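Local coordinates for protein nigerythrin (Desulfovibrio vulgaris subsp. vulgaris, PDB 1YUZ) that shows NADH peroxidase activity in vitro and carries a ferritin-like diiron centre and a rubredoxin-like iron centre in each subunit, at residues Ala36-Glu40 / Glu118-Tyr123; Ala45-Phe50 / Val96-Ala101; Tyr123-Ile127 / Phe142-Lys146. One frame throughout, in Å; residues are numbered along the deposited sequence. Where two conformers were deposited one is given.

Contact 1: residues Ala36-Glu40 / Glu118-Tyr123; sequences AIAGE and ETSDMY. With FE (Fe (III) ion), chain F.
The helical segments A36-E40 and E118-Y123 run roughly antiparallel, at 144°, with axes 12.6 Å apart at their closest and A36 and Y123 nearest by CA. E40 chelates the Fe(III) ion through both carboxylate oxygens, OE1 at 2.1 Å and OE2 at 2.3 Å. Its chain bends about the CB-CG bond (chi2 -67°), which swings the carboxylate from the flank of its helix toward the metal. E118 reaches in from the other helix with its chain extended beyond CG and binds the same ion through OE1 alone, at 2.1 Å. The two carboxylate planes are turned 70° apart, and the metal holds their oxygens close together without any hydrogen bond between them. Water 1 is a further ligand, its O 2.0 Å from the iron, and E73 and E149 supply the remaining protein ligands. This is one half of the diiron site at the heart of a ferritin-like four-helix bundle, where glutamates from neighbouring helices converge on the metals. The helix carrying E118 widens here: Y123 N bonds to E118 O, five residues back, in a pi-type turn, after which M122 and Y123 face A36. Y123 comes from the direction opposite to E40, and its OH lies 2.6 Å from E40 OE2, within hydrogen-bonding distance at the ring edge and near its plane. The hydroxyl stands between this ligand and E80 of helix 60-87, whose OE2 could equally take its one proton. M122 lays CE over the centre of one face of the Y123 ring, 3.4 Å above its plane. A36 CB approaches the ring obliquely, 4.0 Å from CE2, and also lies near the M122 methyl.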
ATOM      1  N   ALA B  36     -17.396  12.909  -2.640  1.00 11.09           N
ATOM      2  CA  ALA B  36     -16.668  12.138  -1.643  1.00 10.88           C
ATOM      3  C   ALA B  36     -17.641  11.232  -0.898  1.00 10.83           C
ATOM      4  O   ALA B  36     -17.357  10.058  -0.674  1.00 10.78           O
ATOM      5  CB  ALA B  36     -15.966  13.070  -0.667  1.00 10.84           C
ATOM      6  N   ILE B  37     -18.793  11.773  -0.518  1.00 10.72           N
ATOM      7  CA  ILE B  37     -19.782  10.976   0.192  1.00 10.68           C
ATOM      8  C   ILE B  37     -20.193   9.795  -0.678  1.00 10.76           C
ATOM      9  O   ILE B  37     -20.305   8.671  -0.194  1.00 10.67           O
ATOM     10  CB  ILE B  37     -21.023  11.817   0.559  1.00 10.67           C
ATOM     11  CG1 ILE B  37     -20.652  12.806   1.665  1.00 10.73           C
ATOM     12  CG2 ILE B  37     -22.162  10.912   1.015  1.00 10.68           C
ATOM     13  CD1 ILE B  37     -21.704  13.845   1.937  1.00 10.81           C
ATOM     14  N   ALA B  38     -20.403  10.049  -1.966  1.00 10.85           N
ATOM     15  CA  ALA B  38     -20.794   8.983  -2.884  1.00 10.98           C
ATOM     16  C   ALA B  38     -19.709   7.912  -2.920  1.00 10.93           C
ATOM     17  O   ALA B  38     -19.996   6.719  -2.821  1.00 11.15           O
ATOM     18  CB  ALA B  38     -21.021   9.549  -4.282  1.00 11.17           C
ATOM     19  N   GLY B  39     -18.463   8.351  -3.054  1.00 10.90           N
ATOM     20  CA  GLY B  39     -17.352   7.419  -3.097  1.00 10.67           C
ATOM     21  C   GLY B  39     -17.209   6.618  -1.816  1.00 10.53           C
ATOM     22  O   GLY B  39     -16.968   5.412  -1.856  1.00 10.73           O
ATOM     23  N   GLU B  40     -17.358   7.283  -0.677  1.00 10.25           N
ATOM     24  CA  GLU B  40     -17.235   6.606   0.607  1.00 10.09           C
ATOM     25  C   GLU B  40     -18.390   5.651   0.852  1.00 10.00           C
ATOM     26  O   GLU B  40     -18.232   4.641   1.531  1.00  9.86           O
ATOM     27  CB  GLU B  40     -17.143   7.635   1.733  1.00 10.00           C
ATOM     28  CG  GLU B  40     -15.916   8.540   1.613  1.00 10.10           C
ATOM     29  CD  GLU B  40     -14.600   7.798   1.822  1.00 10.11           C
ATOM     30  OE1 GLU B  40     -14.473   6.631   1.383  1.00 10.25           O
ATOM     31  OE2 GLU B  40     -13.683   8.390   2.422  1.00 10.02           O
ATOM     32  N   GLU B 118      -7.676   7.430  -3.005  1.00  8.67           N
ATOM     33  CA  GLU B 118      -8.286   8.459  -2.175  1.00  8.95           C
ATOM     34  C   GLU B 118      -7.281   9.359  -1.466  1.00  8.71           C
ATOM     35  O   GLU B 118      -7.472  10.575  -1.402  1.00  8.63           O
ATOM     36  CB  GLU B 118      -9.234   7.817  -1.154  1.00  9.71           C
ATOM     37  CG  GLU B 118     -10.369   7.040  -1.810  1.00 11.24           C
ATOM     38  CD  GLU B 118     -11.377   6.488  -0.817  1.00 12.15           C
ATOM     39  OE1 GLU B 118     -11.658   7.157   0.197  1.00 12.84           O
ATOM     40  OE2 GLU B 118     -11.897   5.378  -1.056  1.00 13.75           O
ATOM     41  N   THR B 119      -6.200   8.779  -0.962  1.00  8.39           N
ATOM     42  CA  THR B 119      -5.213   9.558  -0.232  1.00  8.30           C
ATOM     43  C   THR B 119      -4.247  10.365  -1.093  1.00  8.54           C
ATOM     44  O   THR B 119      -3.754  11.401  -0.651  1.00  8.43           O
ATOM     45  CB  THR B 119      -4.383   8.650   0.714  1.00  8.18           C
ATOM     46  OG1 THR B 119      -3.848   9.437   1.781  1.00  7.64           O
ATOM     47  CG2 THR B 119      -3.221   8.000  -0.029  1.00  7.99           C
ATOM     48  N   SER B 120      -3.993   9.914  -2.318  1.00  8.66           N
ATOM     49  CA  SER B 120      -3.032  10.593  -3.184  1.00  9.01           C
ATOM     50  C   SER B 120      -3.623  11.286  -4.397  1.00  9.14           C
ATOM     51  O   SER B 120      -2.918  12.004  -5.106  1.00  9.37           O
ATOM     52  CB  SER B 120      -1.989   9.590  -3.678  1.00  8.89           C
ATOM     53  OG  SER B 120      -2.571   8.684  -4.603  1.00  8.80           O
ATOM     54  N   ASP B 121      -4.907  11.070  -4.643  1.00  9.45           N
ATOM     55  CA  ASP B 121      -5.548  11.656  -5.805  1.00  9.82           C
ATOM     56  C   ASP B 121      -6.814  12.421  -5.443  1.00  9.82           C
ATOM     57  O   ASP B 121      -6.825  13.650  -5.456  1.00  9.97           O
ATOM     58  CB  ASP B 121      -5.872  10.545  -6.812  1.00 10.32           C
ATOM     59  CG  ASP B 121      -6.364  11.075  -8.140  1.00 10.71           C
ATOM     60  OD1 ASP B 121      -7.033  12.128  -8.155  1.00 11.24           O
ATOM     61  OD2 ASP B 121      -6.099  10.420  -9.171  1.00 11.14           O
ATOM     62  N   MET B 122      -7.867  11.696  -5.085  1.00  9.80           N
ATOM     63  CA  MET B 122      -9.138  12.334  -4.776  1.00  9.81           C
ATOM     64  C   MET B 122      -9.133  13.361  -3.659  1.00  9.55           C
ATOM     65  O   MET B 122      -9.458  14.526  -3.889  1.00  9.57           O
ATOM     66  CB  MET B 122     -10.208  11.288  -4.474  1.00 10.20           C
ATOM     67  CG  MET B 122     -11.594  11.898  -4.384  1.00 10.96           C
ATOM     68  SD  MET B 122     -12.837  10.757  -3.814  1.00 11.80           S
ATOM     69  CE  MET B 122     -12.556  10.830  -2.051  1.00 11.57           C
ATOM     70  N   TYR B 123      -8.786  12.955  -2.444  1.00  9.14           N
ATOM     71  CA  TYR B 123      -8.806  13.925  -1.365  1.00  8.90           C
ATOM     72  C   TYR B 123      -7.821  15.071  -1.578  1.00  8.98           C
ATOM     73  O   TYR B 123      -8.166  16.223  -1.324  1.00  8.85           O
ATOM     74  CB  TYR B 123      -8.641  13.227  -0.008  1.00  8.56           C
ATOM     75  CG  TYR B 123      -9.949  12.609   0.465  1.00  7.97           C
ATOM     76  CD1 TYR B 123     -10.029  11.256   0.796  1.00  7.96           C
ATOM     77  CD2 TYR B 123     -11.113  13.380   0.562  1.00  7.98           C
ATOM     78  CE1 TYR B 123     -11.231  10.684   1.210  1.00  7.87           C
ATOM     79  CE2 TYR B 123     -12.319  12.818   0.977  1.00  7.98           C
ATOM     80  CZ  TYR B 123     -12.371  11.470   1.301  1.00  7.91           C
ATOM     81  OH  TYR B 123     -13.563  10.917   1.719  1.00  7.98           O
TER
HETATM   82 FE    FE F 301     -12.480   6.444   1.974  1.00 10.00          FE
HETATM   83  O   HOH W   1     -11.451   4.779   1.830  1.00 13.29           O

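Contact 2: residues Ala45-Phe50 / Val96-Ala101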
ATOM      1  N   ALA B  45     -19.779  -0.033   1.332  1.00 10.18           N
ATOM      2  CA  ALA B  45     -20.452  -1.218   0.820  1.00 10.13           C
ATOM      3  C   ALA B  45     -19.425  -2.267   0.408  1.00 10.08           C
ATOM      4  O   ALA B  45     -19.606  -3.459   0.647  1.00 10.10           O
ATOM      5  CB  ALA B  45     -21.334  -0.846  -0.365  1.00 10.24           C
ATOM      6  N   LYS B  46     -18.337  -1.822  -0.205  1.00 10.01           N
ATOM      7  CA  LYS B  46     -17.301  -2.746  -0.638  1.00  9.95           C
ATOM      8  C   LYS B  46     -16.626  -3.445   0.540  1.00  9.68           C
ATOM      9  O   LYS B  46     -16.486  -4.666   0.551  1.00  9.36           O
ATOM     10  CB  LYS B  46     -16.249  -2.013  -1.471  1.00 10.57           C
ATOM     11  CG  LYS B  46     -15.274  -2.960  -2.139  1.00 11.39           C
ATOM     12  CD  LYS B  46     -14.340  -2.257  -3.102  1.00 12.36           C
ATOM     13  CE  LYS B  46     -13.274  -1.464  -2.378  1.00 12.79           C
ATOM     14  NZ  LYS B  46     -12.247  -0.966  -3.340  1.00 13.28           N
ATOM     15  N   TYR B  47     -16.212  -2.670   1.536  1.00  9.32           N
ATOM     16  CA  TYR B  47     -15.543  -3.233   2.698  1.00  9.19           C
ATOM     17  C   TYR B  47     -16.454  -4.135   3.505  1.00  9.19           C
ATOM     18  O   TYR B  47     -16.003  -5.114   4.101  1.00  9.05           O
ATOM     19  CB  TYR B  47     -14.996  -2.106   3.564  1.00  9.06           C
ATOM     20  CG  TYR B  47     -13.902  -1.328   2.872  1.00  8.99           C
ATOM     21  CD1 TYR B  47     -13.487  -0.092   3.358  1.00  8.97           C
ATOM     22  CD2 TYR B  47     -13.275  -1.833   1.726  1.00  8.99           C
ATOM     23  CE1 TYR B  47     -12.477   0.623   2.724  1.00  9.16           C
ATOM     24  CE2 TYR B  47     -12.264  -1.125   1.085  1.00  9.22           C
ATOM     25  CZ  TYR B  47     -11.872   0.100   1.591  1.00  9.26           C
ATOM     26  OH  TYR B  47     -10.874   0.808   0.965  1.00  9.83           O
ATOM     27  N   THR B  48     -17.739  -3.805   3.525  1.00  9.32           N
ATOM     28  CA  THR B  48     -18.707  -4.616   4.242  1.00  9.52           C
ATOM     29  C   THR B  48     -18.816  -5.970   3.537  1.00  9.53           C
ATOM     30  O   THR B  48     -18.858  -7.018   4.185  1.00  9.67           O
ATOM     31  CB  THR B  48     -20.071  -3.911   4.279  1.00  9.58           C
ATOM     32  OG1 THR B  48     -19.945  -2.707   5.044  1.00  9.89           O
ATOM     33  CG2 THR B  48     -21.131  -4.804   4.917  1.00  9.86           C
ATOM     34  N   ALA B  49     -18.840  -5.951   2.208  1.00  9.57           N
ATOM     35  CA  ALA B  49     -18.911  -7.196   1.451  1.00  9.68           C
ATOM     36  C   ALA B  49     -17.599  -7.970   1.632  1.00  9.78           C
ATOM     37  O   ALA B  49     -17.604  -9.190   1.794  1.00  9.96           O
ATOM     38  CB  ALA B  49     -19.156  -6.904  -0.022  1.00  9.70           C
ATOM     39  N   PHE B  50     -16.476  -7.258   1.605  1.00  9.80           N
ATOM     40  CA  PHE B  50     -15.174  -7.898   1.782  1.00  9.90           C
ATOM     41  C   PHE B  50     -15.073  -8.566   3.156  1.00 10.10           C
ATOM     42  O   PHE B  50     -14.497  -9.645   3.290  1.00  9.99           O
ATOM     43  CB  PHE B  50     -14.048  -6.871   1.640  1.00  9.79           C
ATOM     44  CG  PHE B  50     -13.782  -6.428   0.223  1.00  9.71           C
ATOM     45  CD1 PHE B  50     -12.792  -5.486  -0.031  1.00  9.81           C
ATOM     46  CD2 PHE B  50     -14.490  -6.959  -0.855  1.00  9.70           C
ATOM     47  CE1 PHE B  50     -12.505  -5.077  -1.331  1.00  9.65           C
ATOM     48  CE2 PHE B  50     -14.205  -6.552  -2.162  1.00  9.71           C
ATOM     49  CZ  PHE B  50     -13.212  -5.611  -2.396  1.00  9.69           C
ATOM     50  N   VAL B  96     -26.143   2.693  -1.965  1.00 17.03           N
ATOM     51  CA  VAL B  96     -25.645   1.950  -3.112  1.00 16.47           C
ATOM     52  C   VAL B  96     -25.825   0.458  -2.907  1.00 16.06           C
ATOM     53  O   VAL B  96     -26.088  -0.001  -1.795  1.00 16.18           O
ATOM     54  CB  VAL B  96     -24.147   2.226  -3.343  1.00 16.42           C
ATOM     55  CG1 VAL B  96     -23.918   3.715  -3.539  1.00 16.55           C
ATOM     56  CG2 VAL B  96     -23.336   1.708  -2.162  1.00 16.41           C
ATOM     57  N   ALA B  97     -25.682  -0.295  -3.989  1.00 15.53           N
ATOM     58  CA  ALA B  97     -25.805  -1.739  -3.926  1.00 15.05           C
ATOM     59  C   ALA B  97     -24.455  -2.298  -3.511  1.00 14.68           C
ATOM     60  O   ALA B  97     -23.432  -1.617  -3.615  1.00 14.76           O
ATOM     61  CB  ALA B  97     -26.206  -2.291  -5.283  1.00 14.93           C
ATOM     62  N   ALA B  98     -24.452  -3.534  -3.033  1.00 14.24           N
ATOM     63  CA  ALA B  98     -23.220  -4.175  -2.614  1.00 13.89           C
ATOM     64  C   ALA B  98     -22.518  -4.792  -3.819  1.00 13.64           C
ATOM     65  O   ALA B  98     -23.158  -5.394  -4.685  1.00 13.48           O
ATOM     66  CB  ALA B  98     -23.519  -5.244  -1.580  1.00 13.93           C
ATOM     67  N   PRO B  99     -21.189  -4.635  -3.899  1.00 13.39           N
ATOM     68  CA  PRO B  99     -20.406  -5.189  -5.006  1.00 13.31           C
ATOM     69  C   PRO B  99     -20.003  -6.616  -4.659  1.00 13.28           C
ATOM     70  O   PRO B  99     -20.241  -7.077  -3.543  1.00 13.13           O
ATOM     71  CB  PRO B  99     -19.203  -4.262  -5.057  1.00 13.28           C
ATOM     72  CG  PRO B  99     -18.949  -4.022  -3.592  1.00 13.22           C
ATOM     73  CD  PRO B  99     -20.347  -3.783  -3.036  1.00 13.33           C
ATOM     74  N   SER B 100     -19.398  -7.312  -5.613  1.00 13.37           N
ATOM     75  CA  SER B 100     -18.939  -8.672  -5.374  1.00 13.54           C
ATOM     76  C   SER B 100     -17.643  -8.652  -4.580  1.00 13.52           C
ATOM     77  O   SER B 100     -16.852  -7.713  -4.677  1.00 13.94           O
ATOM     78  CB  SER B 100     -18.676  -9.399  -6.695  1.00 13.82           C
ATOM     79  OG  SER B 100     -19.859  -9.951  -7.232  1.00 14.47           O
ATOM     80  N   ALA B 101     -17.445  -9.696  -3.788  1.00 13.38           N
ATOM     81  CA  ALA B 101     -16.233  -9.856  -2.999  1.00 13.28           C
ATOM     82  C   ALA B 101     -15.558 -11.080  -3.599  1.00 13.28           C
ATOM     83  O   ALA B 101     -16.216 -12.086  -3.854  1.00 13.50           O
ATOM     84  CB  ALA B 101     -16.578 -10.111  -1.544  1.00 13.26           C
TER
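V96, P99 and A101 sit on the long crossover connection of the ferritin-like bundle, the loop that leads from helix 60-87 to helix 104-132 and passes over the outside of helix 29-56. The loop follows the A45-F50 helix in the same chain direction, with A98 beside A45, P99 beside K46 and A101 beside F50. The contact lies near the surface and is held by apolar packing. A45 and A49, a turn apart, both point at the loop, and their small side chains are consistent with its close approach. V96 rests its CG2 branch on A45 CB at 3.7 Å, at the start of the contact. P99, which buries the most surface here, turns its ring against the helix backbone: CG is 3.6 Å from K46 CA, while CD lies 3.8 Å from A45 O. The K46 side chain crosses the proline at about a right angle, touching CG with its first two methylenes before leading inward to a hydrogen bond from NZ to S110 OG on helix 104-132. On the way, its CG covers one face of the F50 ring, 3.4 Å above the plane and toward the rim. The loop reaches that ring at its edge instead. There S100 O stands 3.8 Å from F50 CE2, and A101 CB touches both F50 CD2, at 3.8 Å, and A49 O, at 3.6 Å.

Contact 3: residues Tyr123-Ile127 / Phe142-Lys146; sequences YPAFI and FTRAK
F142, Y123 and I127 carry most of this buried contact, which joins the last two helices of the ferritin-like four-helix bundle, consecutive along the chain and antiparallel. The axes cross at -165° and come within 9.3 Å, with Y123 beside K146 at one end and I127 beside F142 at the other. F142 buries the most surface. Its CG stands anti to the carbonyl carbon (chi1 -74°), which lays the ring against both Y123 and F126, with L33 of helix 29-56 also touching it. F126 CB sits over one face of this ring, 3.7 Å from the centroid, in a CH-pi contact. The F126 ring meets F142 obliquely; with Y123 the three form an aromatic cluster. Y123 crosses F142 at about a right angle with the ring planes 44° apart, and F142 CD2 lies at the tyrosine edge, 3.6 Å from CE2. One face of the tyrosine is covered by A145 CB, 3.8 Å from its centroid, a second CH-pi contact that backs the ring beside the iron site. At the root of the same side chain, Y123 CB packs against K146 CB at 3.6 Å. The lysine then bends away along P124, to a hydrogen bond between NZ and the OH of Y160 of the second subunit. P124 has no N-H to give to the turn before it, and helix 104-132 kinks there. I127 and F142 slide past each other in opposite directions: I127 CG1 presses on F142 CB at 3.4 Å, and CD1 runs on to T143 CA, 3.8 Å away.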
ATOM      1  N   TYR B 123      -8.786  12.955  -2.444  1.00  9.14           N
ATOM      2  CA  TYR B 123      -8.806  13.925  -1.365  1.00  8.90           C
ATOM      3  C   TYR B 123      -7.821  15.071  -1.578  1.00  8.98           C
ATOM      4  O   TYR B 123      -8.166  16.223  -1.324  1.00  8.85           O
ATOM      5  CB  TYR B 123      -8.641  13.227  -0.008  1.00  8.56           C
ATOM      6  CG  TYR B 123      -9.949  12.609   0.465  1.00  7.97           C
ATOM      7  CD1 TYR B 123     -10.029  11.256   0.796  1.00  7.96           C
ATOM      8  CD2 TYR B 123     -11.113  13.380   0.562  1.00  7.98           C
ATOM      9  CE1 TYR B 123     -11.231  10.684   1.210  1.00  7.87           C
ATOM     10  CE2 TYR B 123     -12.319  12.818   0.977  1.00  7.98           C
ATOM     11  CZ  TYR B 123     -12.371  11.470   1.301  1.00  7.91           C
ATOM     12  OH  TYR B 123     -13.563  10.917   1.719  1.00  7.98           O
ATOM     13  N   PRO B 124      -6.595  14.789  -2.059  1.00  9.05           N
ATOM     14  CA  PRO B 124      -5.692  15.930  -2.266  1.00  9.40           C
ATOM     15  C   PRO B 124      -6.296  16.924  -3.274  1.00  9.50           C
ATOM     16  O   PRO B 124      -6.149  18.137  -3.120  1.00  9.68           O
ATOM     17  CB  PRO B 124      -4.423  15.269  -2.791  1.00  9.36           C
ATOM     18  CG  PRO B 124      -4.395  13.989  -2.022  1.00  9.32           C
ATOM     19  CD  PRO B 124      -5.846  13.518  -2.113  1.00  9.10           C
ATOM     20  N   ALA B 125      -6.987  16.411  -4.290  1.00  9.69           N
ATOM     21  CA  ALA B 125      -7.610  17.269  -5.300  1.00  9.86           C
ATOM     22  C   ALA B 125      -8.706  18.119  -4.667  1.00 10.00           C
ATOM     23  O   ALA B 125      -8.817  19.319  -4.941  1.00 10.18           O
ATOM     24  CB  ALA B 125      -8.200  16.421  -6.423  1.00 10.13           C
ATOM     25  N   PHE B 126      -9.519  17.492  -3.825  1.00  9.92           N
ATOM     26  CA  PHE B 126     -10.609  18.192  -3.156  1.00 10.06           C
ATOM     27  C   PHE B 126     -10.083  19.173  -2.115  1.00 10.12           C
ATOM     28  O   PHE B 126     -10.651  20.248  -1.924  1.00 10.10           O
ATOM     29  CB  PHE B 126     -11.545  17.185  -2.490  1.00 10.03           C
ATOM     30  CG  PHE B 126     -12.346  16.359  -3.459  1.00 10.00           C
ATOM     31  CD1 PHE B 126     -13.132  15.311  -2.996  1.00 10.06           C
ATOM     32  CD2 PHE B 126     -12.339  16.638  -4.826  1.00 10.15           C
ATOM     33  CE1 PHE B 126     -13.901  14.552  -3.870  1.00 10.06           C
ATOM     34  CE2 PHE B 126     -13.107  15.883  -5.710  1.00 10.22           C
ATOM     35  CZ  PHE B 126     -13.888  14.840  -5.232  1.00 10.15           C
ATOM     36  N   ILE B 127      -9.005  18.803  -1.434  1.00 10.40           N
ATOM     37  CA  ILE B 127      -8.410  19.684  -0.438  1.00 10.80           C
ATOM     38  C   ILE B 127      -7.904  20.944  -1.129  1.00 11.23           C
ATOM     39  O   ILE B 127      -8.148  22.056  -0.666  1.00 11.24           O
ATOM     40  CB  ILE B 127      -7.233  18.992   0.286  1.00 10.52           C
ATOM     41  CG1 ILE B 127      -7.767  17.855   1.162  1.00 10.58           C
ATOM     42  CG2 ILE B 127      -6.457  20.007   1.119  1.00 10.56           C
ATOM     43  CD1 ILE B 127      -6.689  16.958   1.719  1.00 10.60           C
ATOM     44  N   PHE B 142     -11.750  17.105   4.624  1.00  9.55           N
ATOM     45  CA  PHE B 142     -11.049  16.353   3.587  1.00  9.26           C
ATOM     46  C   PHE B 142      -9.667  15.916   4.065  1.00  9.19           C
ATOM     47  O   PHE B 142      -9.188  14.843   3.704  1.00  9.23           O
ATOM     48  CB  PHE B 142     -10.912  17.200   2.320  1.00  9.22           C
ATOM     49  CG  PHE B 142     -12.189  17.356   1.539  1.00  8.99           C
ATOM     50  CD1 PHE B 142     -12.437  18.529   0.833  1.00  9.10           C
ATOM     51  CD2 PHE B 142     -13.121  16.321   1.459  1.00  8.89           C
ATOM     52  CE1 PHE B 142     -13.583  18.671   0.057  1.00  8.97           C
ATOM     53  CE2 PHE B 142     -14.273  16.454   0.685  1.00  8.96           C
ATOM     54  CZ  PHE B 142     -14.504  17.633  -0.020  1.00  8.89           C
ATOM     55  N   THR B 143      -9.021  16.760   4.862  1.00  9.17           N
ATOM     56  CA  THR B 143      -7.702  16.451   5.397  1.00  9.25           C
ATOM     57  C   THR B 143      -7.775  15.253   6.337  1.00  9.19           C
ATOM     58  O   THR B 143      -6.965  14.327   6.240  1.00  9.17           O
ATOM     59  CB  THR B 143      -7.118  17.652   6.166  1.00  9.41           C
ATOM     60  OG1 THR B 143      -6.731  18.667   5.234  1.00  9.94           O
ATOM     61  CG2 THR B 143      -5.906  17.239   6.989  1.00  9.61           C
ATOM     62  N   ARG B 144      -8.739  15.272   7.253  0.50  9.24           N
ATOM     63  CA  ARG B 144      -8.894  14.172   8.194  0.50  9.31           C
ATOM     64  C   ARG B 144      -9.122  12.859   7.455  0.50  9.06           C
ATOM     65  O   ARG B 144      -8.497  11.846   7.769  0.50  8.97           O
ATOM     66  CB  ARG B 144     -10.053  14.440   9.163  0.50  9.73           C
ATOM     67  CG  ARG B 144      -9.741  15.470  10.243  0.50 10.33           C
ATOM     68  CD  ARG B 144     -10.398  15.099  11.576  0.50 10.93           C
ATOM     69  NE  ARG B 144     -10.032  16.015  12.657  0.50 11.54           N
ATOM     70  CZ  ARG B 144      -8.782  16.262  13.037  0.50 11.48           C
ATOM     71  NH1 ARG B 144      -7.773  15.661  12.423  0.50 11.76           N
ATOM     72  NH2 ARG B 144      -8.538  17.113  14.022  0.50 11.74           N
ATOM     73  N   ALA B 145     -10.012  12.875   6.467  1.00  8.79           N
ATOM     74  CA  ALA B 145     -10.295  11.670   5.694  1.00  8.48           C
ATOM     75  C   ALA B 145      -9.037  11.206   4.962  1.00  8.30           C
ATOM     76  O   ALA B 145      -8.668  10.034   5.035  1.00  8.20           O
ATOM     77  CB  ALA B 145     -11.424  11.934   4.688  1.00  8.63           C
ATOM     78  N   LYS B 146      -8.382  12.135   4.271  1.00  7.99           N
ATOM     79  CA  LYS B 146      -7.170  11.850   3.508  1.00  7.80           C
ATOM     80  C   LYS B 146      -6.104  11.149   4.342  1.00  7.71           C
ATOM     81  O   LYS B 146      -5.497  10.171   3.896  1.00  7.53           O
ATOM     82  CB  LYS B 146      -6.618  13.159   2.924  1.00  8.00           C
ATOM     83  CG  LYS B 146      -5.295  13.057   2.167  1.00  7.97           C
ATOM     84  CD  LYS B 146      -4.097  13.240   3.088  1.00  8.24           C
ATOM     85  CE  LYS B 146      -2.789  13.334   2.313  1.00  8.35           C
ATOM     86  NZ  LYS B 146      -2.358  12.024   1.747  1.00  8.54           N
TER

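How the contacts relate
All three contacts lie in the ferritin-like domain. Contacts 1 and 2 share helix 29-56 but have centres about 17 Å apart; contact 2 is nested within the chain loop that contact 1 closes. Contact 3 follows contact 1 in sequence, shares Y123 and helix 104-132 with it, and lies only about 7 Å away between centres. The two touch directly, through a probable hydrogen bond from T119 OG1 to K146 O and the packing of A36 CB on F142. Contacts 2 and 3 are about 23 Å apart, on opposite sides of the chain's centre. An aromatic core thus adjoins the iron site, while the crossover loop lies on the outer side of helix 29-56.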